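Local coordinates for protein phenol hydroxylase component phN (Pseudomonas stutzeri, PDB 3U52) that probably hydroxylates phenol with molecular oxygen at a carboxylate-bound diiron centre, as part of a bacterial multicomponent monooxygenase, at residues Q113-V118 with Q132-D137; E138-Q143 with Q230-R235; S142-H147 with V223-S228; F198-T203 with L239-I244. All blocks are in the same frame, centred on the assembly; numbering follows the deposited sequence.

Contact 1: Q113-V118 with Q132-D137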
loop_
_atom_site.group_PDB
_atom_site.type_symbol
_atom_site.label_atom_id
_atom_site.label_comp_id
_atom_site.label_asym_id
_atom_site.label_seq_id
_atom_site.Cartn_x
_atom_site.Cartn_y
_atom_site.Cartn_z
ATOM N N GLN A 113 -24.837 4.061 -12.581
ATOM C CA GLN A 113 -26.253 3.755 -12.841
ATOM C C GLN A 113 -26.621 3.694 -14.332
ATOM O O GLN A 113 -27.384 2.840 -14.716
ATOM C CB GLN A 113 -27.164 4.786 -12.168
ATOM C CG GLN A 113 -26.677 5.326 -10.874
ATOM C CD GLN A 113 -27.624 6.283 -10.261
ATOM O OE1 GLN A 113 -27.469 7.520 -10.384
ATOM N NE2 GLN A 113 -28.649 5.742 -9.614
ATOM N N GLY A 114 -26.117 4.639 -15.131
ATOM C CA GLY A 114 -26.395 4.705 -16.573
ATOM C C GLY A 114 -25.830 3.501 -17.307
ATOM O O GLY A 114 -26.518 2.896 -18.143
ATOM N N TYR A 115 -24.590 3.118 -16.998
ATOM C CA TYR A 115 -24.020 1.924 -17.617
ATOM C C TYR A 115 -24.682 0.626 -17.113
ATOM O O TYR A 115 -24.827 -0.330 -17.892
ATOM C CB TYR A 115 -22.503 1.859 -17.399
ATOM C CG TYR A 115 -21.738 2.659 -18.433
ATOM C CD1 TYR A 115 -21.245 3.932 -18.113
ATOM C CD2 TYR A 115 -21.571 2.179 -19.740
ATOM C CE1 TYR A 115 -20.585 4.695 -19.062
ATOM C CE2 TYR A 115 -20.893 2.951 -20.714
ATOM C CZ TYR A 115 -20.421 4.199 -20.353
ATOM O OH TYR A 115 -19.730 4.950 -21.264
ATOM N N SER A 116 -25.050 0.563 -15.836
ATOM C CA SER A 116 -25.798 -0.615 -15.323
ATOM C C SER A 116 -27.076 -0.814 -16.177
ATOM O O SER A 116 -27.383 -1.916 -16.665
ATOM C CB SER A 116 -26.201 -0.399 -13.864
ATOM O OG SER A 116 -25.067 -0.379 -12.984
ATOM N N LYS A 117 -27.838 0.261 -16.328
ATOM C CA LYS A 117 -29.048 0.181 -17.122
ATOM C C LYS A 117 -28.801 -0.191 -18.569
ATOM O O LYS A 117 -29.521 -1.012 -19.114
ATOM C CB LYS A 117 -29.882 1.460 -16.989
ATOM C CG LYS A 117 -30.999 1.581 -18.090
ATOM C CD LYS A 117 -32.058 2.584 -17.700
ATOM C CE LYS A 117 -33.147 2.620 -18.814
ATOM N NZ LYS A 117 -34.228 1.613 -18.479
ATOM N N VAL A 118 -27.779 0.384 -19.211
ATOM C CA VAL A 118 -27.513 0.089 -20.620
ATOM C C VAL A 118 -26.933 -1.350 -20.813
ATOM O O VAL A 118 -27.165 -2.025 -21.840
ATOM C CB VAL A 118 -26.645 1.287 -21.216
ATOM C CG1 VAL A 118 -25.154 1.010 -21.105
ATOM C CG2 VAL A 118 -27.055 1.627 -22.632
ATOM N N GLN A 132 -21.432 -3.634 -18.552
ATOM C CA GLN A 132 -21.517 -3.968 -17.134
ATOM C C GLN A 132 -20.150 -3.850 -16.454
ATOM O O GLN A 132 -20.070 -3.500 -15.291
ATOM C CB GLN A 132 -22.011 -5.378 -16.950
ATOM C CG GLN A 132 -23.506 -5.569 -17.284
ATOM C CD GLN A 132 -23.904 -7.039 -17.149
ATOM O OE1 GLN A 132 -23.147 -7.860 -16.600
ATOM N NE2 GLN A 132 -25.050 -7.386 -17.705
ATOM N N MET A 133 -19.087 -4.240 -17.130
ATOM C CA MET A 133 -17.753 -4.105 -16.525
ATOM C C MET A 133 -17.406 -2.623 -16.376
ATOM O O MET A 133 -16.853 -2.230 -15.347
ATOM C CB MET A 133 -16.718 -4.808 -17.333
ATOM C CG MET A 133 -15.623 -5.344 -16.412
ATOM S SD MET A 133 -14.376 -6.328 -17.345
ATOM C CE MET A 133 -15.256 -7.916 -17.325
ATOM N N GLN A 134 -17.819 -1.795 -17.357
ATOM C CA GLN A 134 -17.677 -0.354 -17.221
ATOM C C GLN A 134 -18.500 0.189 -16.023
ATOM O O GLN A 134 -17.990 0.939 -15.194
ATOM C CB GLN A 134 -18.020 0.377 -18.533
ATOM C CG GLN A 134 -18.032 1.853 -18.339
ATOM C CD GLN A 134 -17.188 2.601 -19.314
ATOM O OE1 GLN A 134 -16.783 2.074 -20.355
ATOM N NE2 GLN A 134 -16.896 3.864 -18.976
ATOM N N ALA A 135 -19.741 -0.262 -15.883
ATOM C CA ALA A 135 -20.552 0.151 -14.733
ATOM C C ALA A 135 -19.864 -0.094 -13.381
ATOM O O ALA A 135 -19.828 0.800 -12.506
ATOM C CB ALA A 135 -21.917 -0.574 -14.765
ATOM N N ILE A 136 -19.336 -1.292 -13.175
ATOM C CA ILE A 136 -18.749 -1.564 -11.854
ATOM C C ILE A 136 -17.389 -0.805 -11.698
ATOM O O ILE A 136 -17.018 -0.426 -10.594
ATOM C CB ILE A 136 -18.679 -3.078 -11.552
ATOM C CG1 ILE A 136 -18.397 -3.320 -10.066
ATOM C CG2 ILE A 136 -17.613 -3.687 -12.433
ATOM C CD1 ILE A 136 -18.429 -4.828 -9.647
ATOM N N ASP A 137 -16.656 -0.549 -12.787
ATOM C CA ASP A 137 -15.503 0.381 -12.693
ATOM C C ASP A 137 -15.896 1.795 -12.273
ATOM O O ASP A 137 -15.157 2.464 -11.531
ATOM C CB ASP A 137 -14.739 0.494 -14.032
ATOM C CG ASP A 137 -14.110 -0.797 -14.506
ATOM O OD1 ASP A 137 -13.867 -1.785 -13.756
ATOM O OD2 ASP A 137 -13.860 -0.834 -15.736
#
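Y115 and S116 meet Q134 and A135 where helix 105-121 runs back along helix 125-155; the axes of the two short segments approach to 7.8 Å at 160°, so the hairpin is nearly antiparallel. Y115 comes first. Its CB lies 3.6 Å from A135 CB, and its ring offers one face to Q134, whose CG sits 3.6 Å from the ring centroid and almost exactly on the normal, a CH-pi contact. Q134 CG is anti to the backbone N (chi1 173°), and a bend at chi2 then lays the amide along the ring, stacked with the planes 13° apart; Q134 CD is 3.8 Å from Y115 CZ. The phenol OH is hydrogen-bonded to S195 on helix 187-216. A leucine in place of Y115 would probably strip the Q134 amide of its flat support and leave the S195 hydroxyl without this mate. One residue on, S116 N and OG both rest on the A135 methyl; S116 OG lies 3.6 Å from A135 CB, while that hydroxyl bonds to F112 O within its own helix. The join is thus apolar and pi in character, and the amide it steadies turns its NE2 to E138, an iron ligand: Y115 probably acts as a support behind the second shell of the diiron site.

Contact 2: E138-Q143 with Q230-R235. With FE (Fe (III) ion), chain G; FE (Fe (III) ion), chain H.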
loop_
_atom_site.group_PDB
_atom_site.type_symbol
_atom_site.label_atom_id
_atom_site.label_comp_id
_atom_site.label_asym_id
_atom_site.label_seq_id
_atom_site.Cartn_x
_atom_site.Cartn_y
_atom_site.Cartn_z
ATOM N N GLU A 138 -17.013 2.320 -12.789
ATOM C CA GLU A 138 -17.458 3.675 -12.393
ATOM C C GLU A 138 -17.892 3.707 -10.929
ATOM O O GLU A 138 -17.670 4.708 -10.246
ATOM C CB GLU A 138 -18.605 4.169 -13.264
ATOM C CG GLU A 138 -18.267 4.051 -14.742
ATOM C CD GLU A 138 -17.187 5.061 -15.167
ATOM O OE1 GLU A 138 -16.839 5.082 -16.350
ATOM O OE2 GLU A 138 -16.679 5.835 -14.314
ATOM N N LEU A 139 -18.530 2.641 -10.459
ATOM C CA LEU A 139 -18.794 2.512 -9.047
ATOM C C LEU A 139 -17.474 2.599 -8.265
ATOM O O LEU A 139 -17.361 3.255 -7.234
ATOM C CB LEU A 139 -19.429 1.144 -8.764
ATOM C CG LEU A 139 -19.847 0.996 -7.280
ATOM C CD1 LEU A 139 -20.766 2.180 -6.755
ATOM C CD2 LEU A 139 -20.505 -0.411 -7.022
ATOM N N ARG A 140 -16.481 1.880 -8.728
ATOM C CA ARG A 140 -15.192 1.940 -8.060
ATOM C C ARG A 140 -14.680 3.362 -8.022
ATOM O O ARG A 140 -14.190 3.814 -7.002
ATOM C CB ARG A 140 -14.181 1.085 -8.799
ATOM C CG ARG A 140 -12.790 1.209 -8.144
ATOM C CD ARG A 140 -11.830 0.279 -8.723
ATOM N NE ARG A 140 -10.940 0.998 -9.547
ATOM C CZ ARG A 140 -9.661 1.164 -9.276
ATOM N NH1 ARG A 140 -9.116 0.631 -8.186
ATOM N NH2 ARG A 140 -8.929 1.869 -10.111
ATOM N N HIS A 141 -14.791 4.068 -9.144
ATOM C CA HIS A 141 -14.227 5.415 -9.284
ATOM C C HIS A 141 -14.919 6.358 -8.338
ATOM O O HIS A 141 -14.283 7.145 -7.647
ATOM C CB HIS A 141 -14.332 5.900 -10.751
ATOM C CG HIS A 141 -13.398 5.179 -11.675
ATOM N ND1 HIS A 141 -13.413 5.359 -13.039
ATOM C CD2 HIS A 141 -12.421 4.265 -11.430
ATOM C CE1 HIS A 141 -12.491 4.594 -13.595
ATOM N NE2 HIS A 141 -11.862 3.938 -12.641
ATOM N N SER A 142 -16.240 6.208 -8.259
ATOM C CA SER A 142 -17.073 6.970 -7.315
ATOM C C SER A 142 -16.622 6.791 -5.820
ATOM O O SER A 142 -16.397 7.748 -5.094
ATOM C CB SER A 142 -18.518 6.469 -7.486
ATOM O OG SER A 142 -19.348 7.110 -6.564
ATOM N N GLN A 143 -16.541 5.547 -5.376
ATOM C CA GLN A 143 -16.246 5.235 -3.991
ATOM C C GLN A 143 -14.807 5.534 -3.621
ATOM O O GLN A 143 -14.558 6.079 -2.551
ATOM C CB GLN A 143 -16.609 3.769 -3.735
ATOM C CG GLN A 143 -18.109 3.473 -3.980
ATOM C CD GLN A 143 -18.480 2.081 -3.540
ATOM O OE1 GLN A 143 -17.678 1.152 -3.689
ATOM N NE2 GLN A 143 -19.684 1.922 -2.986
ATOM N N GLN A 230 -5.740 4.316 -14.512
ATOM C CA GLN A 230 -5.219 4.174 -15.895
ATOM C C GLN A 230 -5.606 2.897 -16.637
ATOM O O GLN A 230 -6.124 2.981 -17.756
ATOM C CB GLN A 230 -3.709 4.351 -15.963
ATOM C CG GLN A 230 -3.332 5.815 -15.842
ATOM C CD GLN A 230 -1.831 6.017 -15.899
ATOM O OE1 GLN A 230 -1.080 5.221 -15.342
ATOM N NE2 GLN A 230 -1.386 7.076 -16.585
ATOM N N SER A 231 -5.375 1.738 -16.031
ATOM C CA SER A 231 -5.764 0.485 -16.668
ATOM C C SER A 231 -7.277 0.401 -16.907
ATOM O O SER A 231 -7.716 -0.188 -17.875
ATOM C CB SER A 231 -5.247 -0.739 -15.900
ATOM O OG SER A 231 -5.760 -0.770 -14.583
ATOM N N ASP A 232 -8.074 1.005 -16.025
ATOM C CA ASP A 232 -9.513 1.021 -16.197
ATOM C C ASP A 232 -9.820 1.828 -17.453
ATOM O O ASP A 232 -10.553 1.362 -18.303
ATOM C CB ASP A 232 -10.241 1.694 -15.014
ATOM C CG ASP A 232 -10.139 0.922 -13.697
ATOM O OD1 ASP A 232 -9.820 -0.276 -13.665
ATOM O OD2 ASP A 232 -10.430 1.548 -12.656
ATOM N N GLU A 233 -9.244 3.025 -17.572
ATOM C CA GLU A 233 -9.575 3.937 -18.683
ATOM C C GLU A 233 -9.125 3.434 -20.009
ATOM O O GLU A 233 -9.752 3.775 -21.002
ATOM C CB GLU A 233 -9.027 5.369 -18.490
ATOM C CG GLU A 233 -9.630 6.089 -17.285
ATOM C CD GLU A 233 -11.164 5.981 -17.182
ATOM O OE1 GLU A 233 -11.636 5.650 -16.090
ATOM O OE2 GLU A 233 -11.924 6.211 -18.147
ATOM N N ALA A 234 -8.051 2.646 -20.038
ATOM C CA ALA A 234 -7.669 1.934 -21.246
ATOM C C ALA A 234 -8.806 1.049 -21.775
ATOM O O ALA A 234 -9.029 0.995 -22.983
ATOM C CB ALA A 234 -6.410 1.092 -21.016
ATOM N N ARG A 235 -9.505 0.329 -20.901
ATOM C CA ARG A 235 -10.645 -0.451 -21.353
ATOM C C ARG A 235 -11.789 0.486 -21.814
ATOM O O ARG A 235 -12.532 0.184 -22.759
ATOM C CB ARG A 235 -11.155 -1.336 -20.214
ATOM C CG ARG A 235 -10.194 -2.439 -19.791
ATOM C CD ARG A 235 -10.952 -3.468 -18.965
ATOM N NE ARG A 235 -11.486 -2.911 -17.708
ATOM C CZ ARG A 235 -10.759 -2.788 -16.595
ATOM N NH1 ARG A 235 -9.493 -3.192 -16.571
ATOM N NH2 ARG A 235 -11.282 -2.290 -15.494
HETATM FE FE FE G . -14.771 6.860 -14.290
HETATM FE FE FE H . -13.786 5.818 -17.429
#
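H141 and R140 of helix 125-155 reach the same oxygen of D232 on helix 220-250. The one hydrogen bond outside the salt bridges runs from H141 NE2 to D232 OD2 over 2.8 Å at 148°, arriving on the anti side of the carboxylate. The charges pair at the same oxygen: R140 NH2 adds a salt bridge to D232 OD2 at 3.0 Å, from above the carboxylate plane, with a weak bond from NE; R140 NH1 pairs with E69. R235 NH2 adds a salt bridge to D232 OD1, weak as a hydrogen bond, and also pairs with D137. Two irons lie alongside. E138 OE2 and H141 ND1 hold one, the latter at 2.4 Å, while E233 binds the second mainly through OE2, at 2.0 Å, with OE1 farther off. An alanine at D232 would probably leave H141 NE2 without its acceptor and R140 without one of its two carboxylate mates. The segment axes stand 11.6 Å apart at 146°, wide enough for the irons; helix 105-121 brings E108 to the first, helix 187-216 brings E199 to the second, and helix 58-81 packs against R140, D232 and R235.

Contact 3: S142-H147 with V223-S228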
loop_
_atom_site.group_PDB
_atom_site.type_symbol
_atom_site.label_atom_id
_atom_site.label_comp_id
_atom_site.label_asym_id
_atom_site.label_seq_id
_atom_site.Cartn_x
_atom_site.Cartn_y
_atom_site.Cartn_z
ATOM N N SER A 142 -16.240 6.208 -8.259
ATOM C CA SER A 142 -17.073 6.970 -7.315
ATOM C C SER A 142 -16.622 6.791 -5.820
ATOM O O SER A 142 -16.397 7.748 -5.094
ATOM C CB SER A 142 -18.518 6.469 -7.486
ATOM O OG SER A 142 -19.348 7.110 -6.564
ATOM N N GLN A 143 -16.541 5.547 -5.376
ATOM C CA GLN A 143 -16.246 5.235 -3.991
ATOM C C GLN A 143 -14.807 5.534 -3.621
ATOM O O GLN A 143 -14.558 6.079 -2.551
ATOM C CB GLN A 143 -16.609 3.769 -3.735
ATOM C CG GLN A 143 -18.109 3.473 -3.980
ATOM C CD GLN A 143 -18.480 2.081 -3.540
ATOM O OE1 GLN A 143 -17.678 1.152 -3.689
ATOM N NE2 GLN A 143 -19.684 1.922 -2.986
ATOM N N THR A 144 -13.853 5.182 -4.466
ATOM C CA THR A 144 -12.457 5.472 -4.168
ATOM C C THR A 144 -12.166 6.988 -4.151
ATOM O O THR A 144 -11.341 7.442 -3.381
ATOM C CB THR A 144 -11.478 4.759 -5.124
ATOM O OG1 THR A 144 -11.627 5.288 -6.428
ATOM C CG2 THR A 144 -11.729 3.252 -5.189
ATOM N N GLN A 145 -12.856 7.772 -4.979
ATOM C CA GLN A 145 -12.819 9.220 -4.855
ATOM C C GLN A 145 -13.362 9.724 -3.510
ATOM O O GLN A 145 -12.723 10.561 -2.903
ATOM C CB GLN A 145 -13.527 9.890 -6.059
ATOM C CG GLN A 145 -12.695 9.657 -7.330
ATOM C CD GLN A 145 -13.440 10.012 -8.598
ATOM O OE1 GLN A 145 -14.474 10.659 -8.526
ATOM N NE2 GLN A 145 -12.901 9.599 -9.776
ATOM N N GLN A 146 -14.478 9.174 -3.005
ATOM C CA GLN A 146 -14.958 9.572 -1.676
ATOM C C GLN A 146 -13.897 9.275 -0.624
ATOM O O GLN A 146 -13.745 10.037 0.354
ATOM C CB GLN A 146 -16.221 8.836 -1.249
ATOM C CG GLN A 146 -17.424 9.057 -2.147
ATOM C CD GLN A 146 -17.845 10.513 -2.229
ATOM O OE1 GLN A 146 -17.924 11.217 -1.204
ATOM N NE2 GLN A 146 -18.152 10.971 -3.450
ATOM N N HIS A 147 -13.196 8.159 -0.792
ATOM C CA HIS A 147 -12.182 7.764 0.194
ATOM C C HIS A 147 -10.952 8.634 0.046
ATOM O O HIS A 147 -10.373 9.032 1.055
ATOM C CB HIS A 147 -11.888 6.253 0.079
ATOM C CG HIS A 147 -13.053 5.406 0.511
ATOM N ND1 HIS A 147 -13.342 4.180 -0.038
ATOM C CD2 HIS A 147 -13.972 5.600 1.478
ATOM C CE1 HIS A 147 -14.409 3.672 0.541
ATOM N NE2 HIS A 147 -14.817 4.519 1.460
ATOM N N VAL A 223 -2.990 11.621 -7.022
ATOM C CA VAL A 223 -2.174 11.082 -8.084
ATOM C C VAL A 223 -2.216 9.534 -8.057
ATOM O O VAL A 223 -2.239 8.890 -9.109
ATOM C CB VAL A 223 -0.758 11.678 -8.154
ATOM C CG1 VAL A 223 0.130 11.098 -7.086
ATOM C CG2 VAL A 223 -0.170 11.375 -9.524
ATOM N N THR A 224 -2.308 8.971 -6.857
ATOM C CA THR A 224 -2.399 7.523 -6.657
ATOM C C THR A 224 -3.739 7.022 -7.201
ATOM O O THR A 224 -3.795 5.983 -7.849
ATOM C CB THR A 224 -2.261 7.161 -5.160
ATOM O OG1 THR A 224 -0.971 7.594 -4.709
ATOM C CG2 THR A 224 -2.400 5.631 -4.928
ATOM N N PHE A 225 -4.827 7.748 -6.893
ATOM C CA PHE A 225 -6.083 7.413 -7.529
ATOM C C PHE A 225 -5.911 7.428 -9.065
ATOM O O PHE A 225 -6.306 6.480 -9.737
ATOM C CB PHE A 225 -7.252 8.323 -7.131
ATOM C CG PHE A 225 -8.417 8.145 -8.062
ATOM C CD1 PHE A 225 -9.194 6.975 -7.988
ATOM C CD2 PHE A 225 -8.664 9.053 -9.092
ATOM C CE1 PHE A 225 -10.224 6.742 -8.906
ATOM C CE2 PHE A 225 -9.698 8.825 -10.017
ATOM C CZ PHE A 225 -10.472 7.664 -9.924
ATOM N N GLY A 226 -5.319 8.488 -9.632
ATOM C CA GLY A 226 -5.088 8.569 -11.127
ATOM C C GLY A 226 -4.264 7.431 -11.731
ATOM O O GLY A 226 -4.671 6.805 -12.741
ATOM N N PHE A 227 -3.119 7.126 -11.130
ATOM C CA PHE A 227 -2.365 5.934 -11.547
ATOM C C PHE A 227 -3.213 4.677 -11.509
ATOM O O PHE A 227 -3.164 3.901 -12.427
ATOM C CB PHE A 227 -1.068 5.693 -10.720
ATOM C CG PHE A 227 0.076 6.653 -11.063
ATOM C CD1 PHE A 227 0.694 7.412 -10.063
ATOM C CD2 PHE A 227 0.501 6.817 -12.374
ATOM C CE1 PHE A 227 1.734 8.330 -10.368
ATOM C CE2 PHE A 227 1.533 7.733 -12.695
ATOM C CZ PHE A 227 2.152 8.486 -11.679
ATOM N N SER A 228 -3.972 4.486 -10.431
ATOM C CA SER A 228 -4.862 3.333 -10.274
ATOM C C SER A 228 -5.997 3.193 -11.339
ATOM O O SER A 228 -6.435 2.078 -11.707
ATOM C CB SER A 228 -5.494 3.428 -8.911
ATOM O OG SER A 228 -5.709 2.134 -8.467
#
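The F225 ring takes Q145 on one face: Q145 CG stands 3.9 Å above the plane, displaced toward the rim, in a CH-pi contact. Beyond CG the amide turns until its plane is 88° from that of the ring, which brings Q145 NE2 to 3.1 Å from F225 CZ. T144 comes in obliquely, its OG1 lying 3.2 Å from F225 CE1 near the CD1-CE1 bond. Both polar groups have better partners than the ring. T144 OG1 is hydrogen-bonded to R140 O one turn back, and a chi1 of 67°, between the backbone N and the carbonyl carbon, swings it that way. The helices stand well apart here, T144 CA being 7.5 Å from F225 CA, so the phenylalanine side chain makes the reach from one helix to the other. Helix 125-155 and helix 220-250 belong to the four-helix bundle, completed by helix 105-121 and helix 187-216, that carries the metal ligands in diiron-carboxylate hydroxylases. Q145 is tied to this bundle at both ends of its amide: OE1 bonds to S105, and NE2 to E108 OE1, so this second-shell amide probably helps position an iron-binding carboxylate. F225 also packs on M211 of helix 187-216. A bound xenon touches both Q145 and F225, consistent with a small, largely apolar pocket beside them, with the side chain of Q145 about 6 Å from an iron.

Contact 4: F198-T203 with L239-I244. With FE (Fe (III) ion), chain H.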
loop_
_atom_site.group_PDB
_atom_site.type_symbol
_atom_site.label_atom_id
_atom_site.label_comp_id
_atom_site.label_asym_id
_atom_site.label_seq_id
_atom_site.Cartn_x
_atom_site.Cartn_y
_atom_site.Cartn_z
ATOM N N PHE A 198 -17.157 11.359 -24.463
ATOM C CA PHE A 198 -16.590 11.660 -23.151
ATOM C C PHE A 198 -15.341 10.780 -22.989
ATOM O O PHE A 198 -14.212 11.292 -22.889
ATOM C CB PHE A 198 -17.656 11.273 -22.111
ATOM C CG PHE A 198 -17.667 12.067 -20.813
ATOM C CD1 PHE A 198 -17.172 13.344 -20.703
ATOM C CD2 PHE A 198 -18.305 11.523 -19.691
ATOM C CE1 PHE A 198 -17.251 14.020 -19.438
ATOM C CE2 PHE A 198 -18.407 12.227 -18.458
ATOM C CZ PHE A 198 -17.876 13.442 -18.336
ATOM N N GLU A 199 -15.540 9.455 -23.010
ATOM C CA GLU A 199 -14.485 8.485 -22.621
ATOM C C GLU A 199 -13.425 8.237 -23.639
ATOM O O GLU A 199 -12.423 7.639 -23.306
ATOM C CB GLU A 199 -15.055 7.110 -22.281
ATOM C CG GLU A 199 -15.938 7.098 -21.064
ATOM C CD GLU A 199 -15.122 7.106 -19.783
ATOM O OE1 GLU A 199 -15.206 6.148 -19.004
ATOM O OE2 GLU A 199 -14.376 8.081 -19.567
ATOM N N TYR A 200 -13.655 8.602 -24.888
ATOM C CA TYR A 200 -12.657 8.393 -25.888
ATOM C C TYR A 200 -12.115 9.716 -26.423
ATOM O O TYR A 200 -10.917 9.982 -26.323
ATOM C CB TYR A 200 -13.159 7.479 -27.015
ATOM C CG TYR A 200 -12.062 7.164 -27.981
ATOM C CD1 TYR A 200 -11.975 7.806 -29.195
ATOM C CD2 TYR A 200 -11.071 6.248 -27.646
ATOM C CE1 TYR A 200 -10.900 7.538 -30.079
ATOM C CE2 TYR A 200 -10.030 5.980 -28.486
ATOM C CZ TYR A 200 -9.941 6.618 -29.712
ATOM O OH TYR A 200 -8.878 6.306 -30.570
ATOM N N VAL A 201 -12.970 10.534 -27.000
ATOM C CA VAL A 201 -12.531 11.771 -27.588
ATOM C C VAL A 201 -11.995 12.831 -26.578
ATOM O O VAL A 201 -10.924 13.409 -26.808
ATOM C CB VAL A 201 -13.600 12.379 -28.497
ATOM C CG1 VAL A 201 -13.079 13.710 -29.119
ATOM C CG2 VAL A 201 -13.925 11.389 -29.610
ATOM N N LEU A 202 -12.732 13.074 -25.485
ATOM C CA LEU A 202 -12.482 14.232 -24.613
ATOM C C LEU A 202 -11.873 13.846 -23.271
ATOM O O LEU A 202 -11.536 14.713 -22.462
ATOM C CB LEU A 202 -13.786 15.028 -24.421
ATOM C CG LEU A 202 -14.318 15.668 -25.730
ATOM C CD1 LEU A 202 -15.706 16.314 -25.539
ATOM C CD2 LEU A 202 -13.321 16.712 -26.311
ATOM N N THR A 203 -11.724 12.543 -23.052
ATOM C CA THR A 203 -11.205 11.976 -21.787
ATOM C C THR A 203 -9.924 12.609 -21.207
ATOM O O THR A 203 -9.855 12.965 -20.030
ATOM C CB THR A 203 -11.045 10.420 -21.865
ATOM O OG1 THR A 203 -10.752 9.955 -20.556
ATOM C CG2 THR A 203 -9.923 9.981 -22.835
ATOM N N LEU A 239 -13.695 0.537 -25.460
ATOM C CA LEU A 239 -15.139 0.394 -25.661
ATOM C C LEU A 239 -15.681 1.566 -26.523
ATOM O O LEU A 239 -16.430 1.334 -27.483
ATOM C CB LEU A 239 -15.901 0.187 -24.329
ATOM C CG LEU A 239 -17.438 0.326 -24.250
ATOM C CD1 LEU A 239 -18.118 -0.686 -25.171
ATOM C CD2 LEU A 239 -17.921 0.093 -22.811
ATOM N N GLY A 240 -15.258 2.794 -26.232
ATOM C CA GLY A 240 -15.754 3.986 -26.955
ATOM C C GLY A 240 -15.469 3.888 -28.445
ATOM O O GLY A 240 -16.324 4.214 -29.279
ATOM N N LEU A 241 -14.269 3.433 -28.775
ATOM C CA LEU A 241 -13.827 3.232 -30.180
ATOM C C LEU A 241 -14.650 2.113 -30.839
ATOM O O LEU A 241 -15.171 2.301 -31.927
ATOM C CB LEU A 241 -12.356 2.821 -30.195
ATOM C CG LEU A 241 -11.357 3.311 -31.245
ATOM C CD1 LEU A 241 -10.377 2.176 -31.558
ATOM C CD2 LEU A 241 -12.045 3.929 -32.504
ATOM N N GLU A 242 -14.791 0.965 -30.167
ATOM C CA GLU A 242 -15.640 -0.123 -30.679
ATOM C C GLU A 242 -17.064 0.334 -30.966
ATOM O O GLU A 242 -17.612 0.032 -32.046
ATOM C CB GLU A 242 -15.655 -1.356 -29.744
ATOM C CG GLU A 242 -16.517 -2.566 -30.302
ATOM C CD GLU A 242 -16.158 -3.056 -31.759
ATOM O OE1 GLU A 242 -15.045 -2.759 -32.274
ATOM O OE2 GLU A 242 -16.979 -3.791 -32.404
ATOM N N VAL A 243 -17.648 1.055 -30.001
ATOM C CA VAL A 243 -19.010 1.607 -30.091
ATOM C C VAL A 243 -19.217 2.388 -31.401
ATOM O O VAL A 243 -20.141 2.055 -32.135
ATOM C CB VAL A 243 -19.433 2.453 -28.791
ATOM C CG1 VAL A 243 -20.672 3.339 -29.032
ATOM C CG2 VAL A 243 -19.714 1.506 -27.588
ATOM N N ILE A 244 -18.405 3.418 -31.702
ATOM C CA ILE A 244 -18.729 4.210 -32.932
ATOM C C ILE A 244 -18.522 3.416 -34.186
ATOM O O ILE A 244 -19.321 3.556 -35.085
ATOM C CB ILE A 244 -17.985 5.575 -33.177
ATOM C CG1 ILE A 244 -16.720 5.621 -32.410
ATOM C CG2 ILE A 244 -18.985 6.853 -33.072
ATOM C CD1 ILE A 244 -15.544 5.186 -33.177
HETATM FE FE FE H . -13.786 5.818 -17.429
#
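With its CG anti to the backbone N (chi1 -174°), Y200 throws its ring out from helix 187-216 toward helix 220-250, where L241 lies across it. L241 itself adopts torsions away from the staggered values (chi1 -142°), which carry its CG to 3.9 Å from Y200 CZ, and equally close to the phenolic OH. The leucine comes over one face of the ring near its rim, its CB 4.3 Å above the plane, and the two side chains lie at a slant to one another. At the root of the Y200 side chain the backbones draw together: Y200 CB sits 4.4 Å from G240 CA, and the CA atoms of Y200 and G240 are 5.5 Å apart. A CB on G240 would fall about 3.0 Å from Y200 CB, which is consistent with the close approach depending on the absence of a side chain at G240. Helix 291-310 backs the tyrosine through L306. Helix 187-216 widens into a pi-type turn at 198-202, and E199, just before Y200, binds one iron through OE1 at 2.1 Å; E233 and H236, from helix 220-250, bind the same metal. The touching groups are carbon surfaces and a phenol ring, joined by dispersion forces without a polar link or a charge. Such a contact fixes the spacing of two helices rather than the direction of a bond, and here those two helices both supply ligands to that iron.

Contacts 1, 2 and 3 share helix 125-155, and contacts 2, 3 and 4 share helix 220-250; the diiron site sits where they meet. Contact 2 supplies three of the six protein ligands of the irons: E138, H141 and E233. Contact 1, its centre 11 Å away, is bound to it by a salt bridge, D137 OD2 to R235 NH2 at 3.0 Å. Contact 3 adjoins it, the centres 9 Å apart, R140 NH2 lying 3.0 Å from S228 O. Contact 4 joins the site through E199, whose OE1 is 2.8 Å from Q134 NE2 of contact 1, a weak bond, and 3.3 Å from E138 OE1 of contact 2, two carboxylates crowded around the irons. Contacts 3 and 4 lie farthest apart, 21 Å between centres, without touching.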